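Glycoside hydrolase family protein (Novosphingobium sp. PP1Y, PDB 6Q2F) is an alpha-L-rhamnosidase, a glycoside hydrolase that removes alpha-L-rhamnose units from rhamnosylated substrates. Local coordinates at residues Ser273-Val278 with Glu372-Ala377; Gly292-Ser297 with Thr304-Leu309; Pro315-Phe320 with Asp380-Lys385. One frame throughout, in Å; residues are numbered along the deposited sequence.

Contact 1: residues Ser273-Val278 with Glu372-Ala377; sequences SATVFV and ELHSDA
Glu372 pairs with Thr275 through two backbone hydrogen bonds. Glu372 N gives to Thr275 O at 2.8 Å, and Thr275 N gives back to Glu372 O at the same length. Glu372 O also receives a CA-H contact from Ala274 CA at 3.1 Å. Leu373 faces Ala274 in a non-hydrogen-bonded antiparallel pair, where Leu373 CD2 rests on Ala274 CB at 3.9 Å. This face is the inner one of a beta sandwich: Leu263, Tyr265 and Phe328 of the facing sheet cover Leu373. His374 then pairs with Ser273. His374 N gives to Ser273 O at 2.7 Å, while the return bond from Ser273 N to His374 O is weak. CG beside the backbone N (chi1 -63°) sends the imidazole across Ser273 O toward Thr275. Its edge meets Ser273 O and Thr275 OG1, the latter 3.5 Å from His374 NE2. The hydroxyl of Thr275 is hydrogen-bonded to Thr317 OG1. Beyond the strand end the chain turns, and Asp376 O passes 3.4 Å from Ser273 OG. That hydroxyl is hydrogen-bonded to Leu378 N, just after Ala377, and to Ser319 OG of the neighbouring strand 316-325. The pairing thus separates two chemistries: apolar Ala274 and Leu373 face the core, while the Ser273 and Thr275 hydroxyls, the imidazole and the Glu372 side chain lie on the other face.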
loop_
_atom_site.group_PDB
_atom_site.type_symbol
_atom_site.label_atom_id
_atom_site.label_comp_id
_atom_site.label_asym_id
_atom_site.label_seq_id
_atom_site.Cartn_x
_atom_site.Cartn_y
_atom_site.Cartn_z
ATOM N N SER A 273 17.496 30.352 15.319
ATOM C CA SER A 273 17.034 28.983 15.186
ATOM C C SER A 273 16.846 28.321 16.536
ATOM O O SER A 273 17.471 28.700 17.525
ATOM C CB SER A 273 18.014 28.169 14.337
ATOM O OG SER A 273 18.142 28.719 13.037
ATOM N N ALA A 274 15.980 27.316 16.563
ATOM C CA ALA A 274 15.736 26.573 17.762
ATOM C C ALA A 274 15.613 25.085 17.526
ATOM O O ALA A 274 15.056 24.668 16.560
ATOM C CB ALA A 274 14.463 27.067 18.375
ATOM N N THR A 275 16.100 24.290 18.455
ATOM C CA THR A 275 15.961 22.842 18.387
ATOM C C THR A 275 15.209 22.361 19.622
ATOM O O THR A 275 15.522 22.775 20.745
ATOM C CB THR A 275 17.328 22.150 18.286
ATOM O OG1 THR A 275 18.032 22.649 17.145
ATOM C CG2 THR A 275 17.149 20.652 18.143
ATOM N N VAL A 276 14.221 21.491 19.416
ATOM C CA VAL A 276 13.406 20.954 20.497
ATOM C C VAL A 276 13.351 19.437 20.376
ATOM O O VAL A 276 13.283 18.898 19.267
ATOM C CB VAL A 276 11.985 21.558 20.471
ATOM C CG1 VAL A 276 11.097 20.882 21.486
ATOM C CG2 VAL A 276 12.047 23.045 20.747
ATOM N N PHE A 277 13.387 18.744 21.514
ATOM C CA PHE A 277 13.014 17.335 21.535
ATOM C C PHE A 277 12.215 17.022 22.790
ATOM O O PHE A 277 12.632 17.346 23.908
ATOM C CB PHE A 277 14.225 16.405 21.449
ATOM C CG PHE A 277 13.849 14.951 21.405
ATOM C CD1 PHE A 277 13.103 14.446 20.348
ATOM C CD2 PHE A 277 14.226 14.090 22.423
ATOM C CE1 PHE A 277 12.747 13.102 20.306
ATOM C CE2 PHE A 277 13.873 12.749 22.391
ATOM C CZ PHE A 277 13.136 12.252 21.331
ATOM N N VAL A 278 11.064 16.391 22.585
ATOM C CA VAL A 278 10.196 15.871 23.628
ATOM C C VAL A 278 10.224 14.349 23.516
ATOM O O VAL A 278 9.709 13.796 22.533
ATOM C CB VAL A 278 8.767 16.411 23.488
ATOM C CG1 VAL A 278 7.850 15.799 24.556
ATOM C CG2 VAL A 278 8.770 17.927 23.556
ATOM N N GLU A 372 16.892 24.275 22.697
ATOM C CA GLU A 372 18.132 25.000 22.457
ATOM C C GLU A 372 17.879 26.130 21.472
ATOM O O GLU A 372 17.342 25.898 20.383
ATOM C CB GLU A 372 19.204 24.047 21.917
ATOM C CG GLU A 372 20.598 24.634 21.808
ATOM C CD GLU A 372 21.656 23.550 21.656
ATOM O OE1 GLU A 372 21.390 22.397 22.081
ATOM O OE2 GLU A 372 22.748 23.851 21.121
ATOM N N LEU A 373 18.264 27.342 21.854
ATOM C CA LEU A 373 18.189 28.498 20.971
ATOM C C LEU A 373 19.568 28.773 20.377
ATOM O O LEU A 373 20.588 28.628 21.057
ATOM C CB LEU A 373 17.678 29.729 21.723
ATOM C CG LEU A 373 16.371 29.547 22.504
ATOM C CD1 LEU A 373 15.930 30.848 23.148
ATOM C CD2 LEU A 373 15.273 29.005 21.611
ATOM N N HIS A 374 19.590 29.175 19.109
ATOM C CA HIS A 374 20.828 29.390 18.368
ATOM C C HIS A 374 20.909 30.827 17.871
ATOM O O HIS A 374 19.930 31.363 17.341
ATOM C CB HIS A 374 20.925 28.432 17.179
ATOM C CG HIS A 374 20.968 26.987 17.565
ATOM N ND1 HIS A 374 22.130 26.359 17.956
ATOM C CD2 HIS A 374 19.996 26.045 17.609
ATOM C CE1 HIS A 374 21.874 25.093 18.232
ATOM N NE2 HIS A 374 20.588 24.875 18.027
ATOM N N SER A 375 22.086 31.444 18.029
ATOM C CA SER A 375 22.319 32.753 17.423
ATOM C C SER A 375 22.366 32.651 15.905
ATOM O O SER A 375 21.900 33.552 15.201
ATOM C CB SER A 375 23.625 33.360 17.934
ATOM O OG SER A 375 23.843 33.076 19.303
ATOM N N ASP A 376 22.937 31.570 15.382
ATOM C CA ASP A 376 23.149 31.438 13.951
ATOM C C ASP A 376 21.950 30.787 13.265
ATOM O O ASP A 376 21.069 30.197 13.899
ATOM C CB ASP A 376 24.424 30.639 13.664
ATOM C CG ASP A 376 24.545 29.390 14.524
ATOM O OD1 ASP A 376 23.888 29.324 15.589
ATOM O OD2 ASP A 376 25.312 28.476 14.144
ATOM N N ALA A 377 21.926 30.914 11.945
ATOM C CA ALA A 377 20.905 30.288 11.123
ATOM C C ALA A 377 21.313 28.854 10.823
ATOM O O ALA A 377 22.422 28.608 10.343
ATOM C CB ALA A 377 20.712 31.071 9.824
#

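Contact 2: residues Gly292-Ser297 with Thr304-Leu309; sequences GTLESS and TPIKAL
Gly292 O accepts the N-H of Leu309 at 2.6 Å. Ala308 CA adds a CA-H contact to the same oxygen. One step on, Leu294 N gives to Lys307 O at 2.9 Å. Leu294 O serves two donors. Ile306 N reaches it at 2.7 Å, and Lys307 N makes a weak bond of 3.5 Å. Ile306 and Lys307 both face Leu294, which makes this a classic beta bulge. Past it the register has shifted by one residue, and Glu295 stands opposite Pro305, whose nitrogen carries no hydrogen. Ser296 N makes a weak bond to Thr304 O.

The two strands form a hairpin at one border of the six-stranded antiparallel sheet of a beta sandwich. Strand 303-308 is outermost. Strand 293-297 is bonded on its far edge to strand 327-331, where Thr293 pairs with Val331 and Glu295 with Arg329.

On the inner face the Leu294, Ile306 and Leu309 side chains pack together. Leu294 CG approaches Ile306 CD1 at 4.1 Å, the two side chains crossing obliquely. Leu309 CD1 touches Leu294 CB at 3.8 Å, and Ile306 CD1 also rests on Ser296 CB, at the same distance. Phe320 and Ala274 of the opposing sheet cover Leu294. Lys307 turns its end away from the hairpin, CG anti to the backbone N (chi1 -172°). Its NZ forms a salt bridge with Asp380 OD1 and a weak hydrogen bond to Ser319 O.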
loop_
_atom_site.group_PDB
_atom_site.type_symbol
_atom_site.label_atom_id
_atom_site.label_comp_id
_atom_site.label_asym_id
_atom_site.label_seq_id
_atom_site.Cartn_x
_atom_site.Cartn_y
_atom_site.Cartn_z
ATOM N N GLY A 292 3.890 22.111 18.696
ATOM C CA GLY A 292 4.609 23.054 19.521
ATOM C C GLY A 292 4.794 24.364 18.794
ATOM O O GLY A 292 4.976 24.374 17.573
ATOM N N THR A 293 4.737 25.474 19.519
ATOM C CA THR A 293 4.912 26.790 18.923
ATOM C C THR A 293 6.002 27.542 19.670
ATOM O O THR A 293 6.101 27.464 20.898
ATOM C CB THR A 293 3.598 27.591 18.933
ATOM O OG1 THR A 293 2.601 26.883 18.184
ATOM C CG2 THR A 293 3.791 28.968 18.312
ATOM N N LEU A 294 6.829 28.250 18.915
ATOM C CA LEU A 294 7.869 29.108 19.455
ATOM C C LEU A 294 7.358 30.540 19.424
ATOM O O LEU A 294 7.047 31.062 18.344
ATOM C CB LEU A 294 9.146 28.971 18.625
ATOM C CG LEU A 294 10.392 29.807 18.920
ATOM C CD1 LEU A 294 10.936 29.488 20.302
ATOM C CD2 LEU A 294 11.462 29.635 17.857
ATOM N N GLU A 295 7.354 31.184 20.584
ATOM C CA GLU A 295 6.922 32.563 20.703
ATOM C C GLU A 295 7.986 33.351 21.419
ATOM O O GLU A 295 8.816 32.801 22.102
ATOM C CB GLU A 295 5.619 32.693 21.470
ATOM C CG GLU A 295 4.737 31.470 21.532
ATOM C CD GLU A 295 3.308 31.810 21.902
ATOM O OE1 GLU A 295 2.831 31.364 22.943
ATOM O OE2 GLU A 295 2.656 32.529 21.147
ATOM N N SER A 296 7.956 34.653 21.239
ATOM C CA SER A 296 8.924 35.542 21.868
ATOM C C SER A 296 8.175 36.644 22.605
ATOM O O SER A 296 7.385 37.375 21.997
ATOM C CB SER A 296 9.877 36.135 20.831
ATOM O OG SER A 296 9.170 36.884 19.861
ATOM N N SER A 297 8.423 36.756 23.910
ATOM C CA SER A 297 7.848 37.819 24.733
ATOM C C SER A 297 8.802 39.004 24.719
ATOM O O SER A 297 9.852 38.982 25.365
ATOM C CB SER A 297 7.606 37.335 26.157
ATOM O OG SER A 297 7.416 35.923 26.202
ATOM N N THR A 304 4.309 37.159 20.330
ATOM C CA THR A 304 4.146 37.097 18.881
ATOM C C THR A 304 4.731 35.771 18.414
ATOM O O THR A 304 5.953 35.558 18.543
ATOM C CB THR A 304 4.838 38.279 18.198
ATOM O OG1 THR A 304 6.256 38.073 18.192
ATOM C CG2 THR A 304 4.540 39.573 18.941
ATOM N N PRO A 305 3.919 34.842 17.908
ATOM C CA PRO A 305 4.464 33.551 17.471
ATOM C C PRO A 305 5.511 33.716 16.377
ATOM O O PRO A 305 5.359 34.518 15.453
ATOM C CB PRO A 305 3.227 32.787 16.972
ATOM C CG PRO A 305 2.160 33.822 16.792
ATOM C CD PRO A 305 2.450 34.881 17.813
ATOM N N ILE A 306 6.592 32.952 16.508
ATOM C CA ILE A 306 7.664 32.948 15.519
ATOM C C ILE A 306 7.424 31.889 14.454
ATOM O O ILE A 306 7.416 32.188 13.257
ATOM C CB ILE A 306 9.023 32.744 16.225
ATOM C CG1 ILE A 306 9.345 33.950 17.113
ATOM C CG2 ILE A 306 10.125 32.503 15.211
ATOM C CD1 ILE A 306 10.588 33.781 17.967
ATOM N N LYS A 307 7.205 30.647 14.882
ATOM C CA LYS A 307 7.038 29.508 13.991
ATOM C C LYS A 307 6.604 28.313 14.827
ATOM O O LYS A 307 6.924 28.229 16.014
ATOM C CB LYS A 307 8.338 29.182 13.237
ATOM C CG LYS A 307 8.194 28.125 12.143
ATOM C CD LYS A 307 9.515 27.880 11.444
ATOM C CE LYS A 307 9.332 27.662 9.954
ATOM N NZ LYS A 307 10.631 27.848 9.257
ATOM N N ALA A 308 5.869 27.402 14.199
ATOM C CA ALA A 308 5.465 26.168 14.852
ATOM C C ALA A 308 6.518 25.085 14.641
ATOM O O ALA A 308 7.336 25.149 13.721
ATOM C CB ALA A 308 4.108 25.689 14.332
ATOM N N LEU A 309 6.484 24.081 15.513
ATOM C CA LEU A 309 7.418 22.960 15.469
ATOM C C LEU A 309 6.621 21.665 15.487
ATOM O O LEU A 309 6.037 21.317 16.518
ATOM C CB LEU A 309 8.390 22.991 16.652
ATOM C CG LEU A 309 9.365 24.158 16.809
ATOM C CD1 LEU A 309 8.737 25.307 17.576
ATOM C CD2 LEU A 309 10.638 23.693 17.491
#

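Contact 3: residues Pro315-Phe320 with Asp380-Lys385; sequences PTTISF and DRYETK
Thr317 is gripped by the carboxylate of Glu383, which joins the edge strand 316-325 of the four-stranded sandwich sheet to the first turn of helix 382-385. Thr317 N gives to Glu383 OE1 at 2.8 Å on its syn side. Thr317 OG1 gives to Glu383 OE2; this bond is modelled very short, at 2.5 Å, so its exact length is doubtful. The same hydroxyl is hydrogen-bonded to Thr275 OG1. The ring of Tyr382 also reaches the strand, with CE2 3.3 Å from Thr317 OG1. Thr317 O takes Arg381 N at 2.7 Å. Two residues along, Ser319 N gives to Asp380 OD1 at 3.0 Å, on the anti side and 28° out of the carboxylate plane.

A second shell sets these groups. Glu383 bends at chi2 (98°), folding its carboxylate back over one face of the Tyr382 ring, toward the rim. Arg381, at the N-cap position, lays its guanidinium edge against Asp380 OD2 in a salt bridge. Lys385 NZ, itself paired with Asp547 from helix 543-575, gives to Asp380 O at 2.7 Å.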
loop_
_atom_site.group_PDB
_atom_site.type_symbol
_atom_site.label_atom_id
_atom_site.label_comp_id
_atom_site.label_asym_id
_atom_site.label_seq_id
_atom_site.Cartn_x
_atom_site.Cartn_y
_atom_site.Cartn_z
ATOM N N PRO A 315 14.643 14.988 17.108
ATOM C CA PRO A 315 14.530 16.424 17.384
ATOM C C PRO A 315 13.976 17.186 16.189
ATOM O O PRO A 315 13.970 16.701 15.060
ATOM C CB PRO A 315 15.971 16.843 17.699
ATOM C CG PRO A 315 16.638 15.592 18.149
ATOM C CD PRO A 315 16.006 14.489 17.376
ATOM N N THR A 316 13.498 18.400 16.455
ATOM C CA THR A 316 12.988 19.296 15.423
ATOM C C THR A 316 13.759 20.603 15.493
ATOM O O THR A 316 13.787 21.254 16.541
ATOM C CB THR A 316 11.490 19.559 15.592
ATOM O OG1 THR A 316 10.760 18.338 15.420
ATOM C CG2 THR A 316 11.015 20.567 14.563
ATOM N N THR A 317 14.382 20.983 14.385
ATOM C CA THR A 317 15.094 22.245 14.282
ATOM C C THR A 317 14.347 23.151 13.316
ATOM O O THR A 317 13.941 22.706 12.243
ATOM C CB THR A 317 16.526 22.015 13.808
ATOM O OG1 THR A 317 17.202 21.179 14.760
ATOM C CG2 THR A 317 17.260 23.336 13.678
ATOM N N ILE A 318 14.133 24.401 13.714
ATOM C CA ILE A 318 13.528 25.405 12.855
ATOM C C ILE A 318 14.448 26.605 12.862
ATOM O O ILE A 318 15.147 26.855 13.845
ATOM C CB ILE A 318 12.111 25.816 13.310
ATOM C CG1 ILE A 318 12.147 26.312 14.755
ATOM C CG2 ILE A 318 11.120 24.660 13.124
ATOM C CD1 ILE A 318 10.868 26.999 15.190
ATOM N N SER A 319 14.444 27.350 11.759
ATOM C CA SER A 319 15.225 28.568 11.631
ATOM C C SER A 319 14.329 29.666 11.080
ATOM O O SER A 319 13.347 29.395 10.384
ATOM C CB SER A 319 16.439 28.362 10.719
ATOM O OG SER A 319 17.263 29.511 10.728
ATOM N N PHE A 320 14.683 30.915 11.377
ATOM C CA PHE A 320 13.792 32.021 11.056
ATOM C C PHE A 320 14.588 33.315 10.974
ATOM O O PHE A 320 15.768 33.366 11.328
ATOM C CB PHE A 320 12.682 32.139 12.099
ATOM C CG PHE A 320 13.118 31.744 13.481
ATOM C CD1 PHE A 320 13.796 32.638 14.291
ATOM C CD2 PHE A 320 12.861 30.472 13.964
ATOM C CE1 PHE A 320 14.204 32.273 15.557
ATOM C CE2 PHE A 320 13.268 30.102 15.227
ATOM C CZ PHE A 320 13.939 31.005 16.026
ATOM N N ASP A 380 16.786 24.871 8.165
ATOM C CA ASP A 380 15.436 24.759 8.687
ATOM C C ASP A 380 14.911 23.342 8.486
ATOM O O ASP A 380 14.953 22.806 7.376
ATOM C CB ASP A 380 14.529 25.776 8.000
ATOM C CG ASP A 380 13.112 25.692 8.486
ATOM O OD1 ASP A 380 12.921 25.719 9.723
ATOM O OD2 ASP A 380 12.197 25.574 7.646
ATOM N N ARG A 381 14.449 22.732 9.576
ATOM C CA ARG A 381 13.906 21.373 9.571
ATOM C C ARG A 381 14.862 20.376 8.920
ATOM O O ARG A 381 14.468 19.539 8.098
ATOM C CB ARG A 381 12.522 21.343 8.920
ATOM C CG ARG A 381 11.423 21.463 9.982
ATOM C CD ARG A 381 10.162 22.003 9.420
ATOM N NE ARG A 381 10.349 23.319 8.829
ATOM C CZ ARG A 381 9.364 23.975 8.229
ATOM N NH1 ARG A 381 8.162 23.412 8.167
ATOM N NH2 ARG A 381 9.567 25.173 7.696
ATOM N N TYR A 382 16.136 20.438 9.342
ATOM C CA TYR A 382 17.154 19.593 8.723
ATOM C C TYR A 382 16.932 18.122 9.049
ATOM O O TYR A 382 17.218 17.253 8.219
ATOM C CB TYR A 382 18.561 20.039 9.147
ATOM C CG TYR A 382 19.089 19.449 10.442
ATOM C CD1 TYR A 382 19.747 18.219 10.457
ATOM C CD2 TYR A 382 18.931 20.120 11.648
ATOM C CE1 TYR A 382 20.218 17.672 11.636
ATOM C CE2 TYR A 382 19.408 19.588 12.829
ATOM C CZ TYR A 382 20.054 18.364 12.819
ATOM O OH TYR A 382 20.526 17.830 14.003
ATOM N N GLU A 383 16.436 17.817 10.257
ATOM C CA GLU A 383 16.238 16.420 10.634
ATOM C C GLU A 383 15.363 15.694 9.617
ATOM O O GLU A 383 15.704 14.594 9.166
ATOM C CB GLU A 383 15.635 16.319 12.039
ATOM C CG GLU A 383 16.543 16.864 13.156
ATOM C CD GLU A 383 16.173 18.269 13.544
ATOM O OE1 GLU A 383 15.421 18.897 12.772
ATOM O OE2 GLU A 383 16.622 18.762 14.600
ATOM N N THR A 384 14.231 16.294 9.230
ATOM C CA THR A 384 13.379 15.614 8.257
ATOM C C THR A 384 13.991 15.667 6.860
ATOM O O THR A 384 13.933 14.679 6.122
ATOM C CB THR A 384 11.945 16.173 8.269
ATOM O OG1 THR A 384 11.153 15.496 7.279
ATOM C CG2 THR A 384 11.899 17.651 8.009
ATOM N N LYS A 385 14.625 16.788 6.496
ATOM C CA LYS A 385 15.224 16.888 5.164
ATOM C C LYS A 385 16.381 15.915 4.993
ATOM O O LYS A 385 16.649 15.471 3.874
ATOM C CB LYS A 385 15.702 18.317 4.883
ATOM C CG LYS A 385 14.577 19.329 4.681
ATOM C CD LYS A 385 15.124 20.764 4.728
ATOM C CE LYS A 385 14.000 21.796 4.534
ATOM N NZ LYS A 385 14.474 23.196 4.730
#

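Overall arrangement
Contacts 1 and 2 lie in the four- and six-stranded sheets of one beta sandwich. Contact 3 joins its strand 316-325 to the segment 380-385. The strand orders match those of the sandwich at 983-1140, part of which is galactose-binding-like. Strand 316-325 is outermost and neighbours strand 268-277 of contact 1. Centres of contacts 1 and 3 are about 9 Å apart, those of 1 and 2 about 12 Å, and those of 2 and 3 about 14 Å. Along the chain, contact 2 falls between the segments of contact 1 and is complete before contact 3 begins; contacts 1 and 3 interleave. Ala274 on Leu294 and Val276 on Leu309 pack contacts 1 and 2 together. The Lys307-Asp380 salt bridge joins contacts 2 and 3.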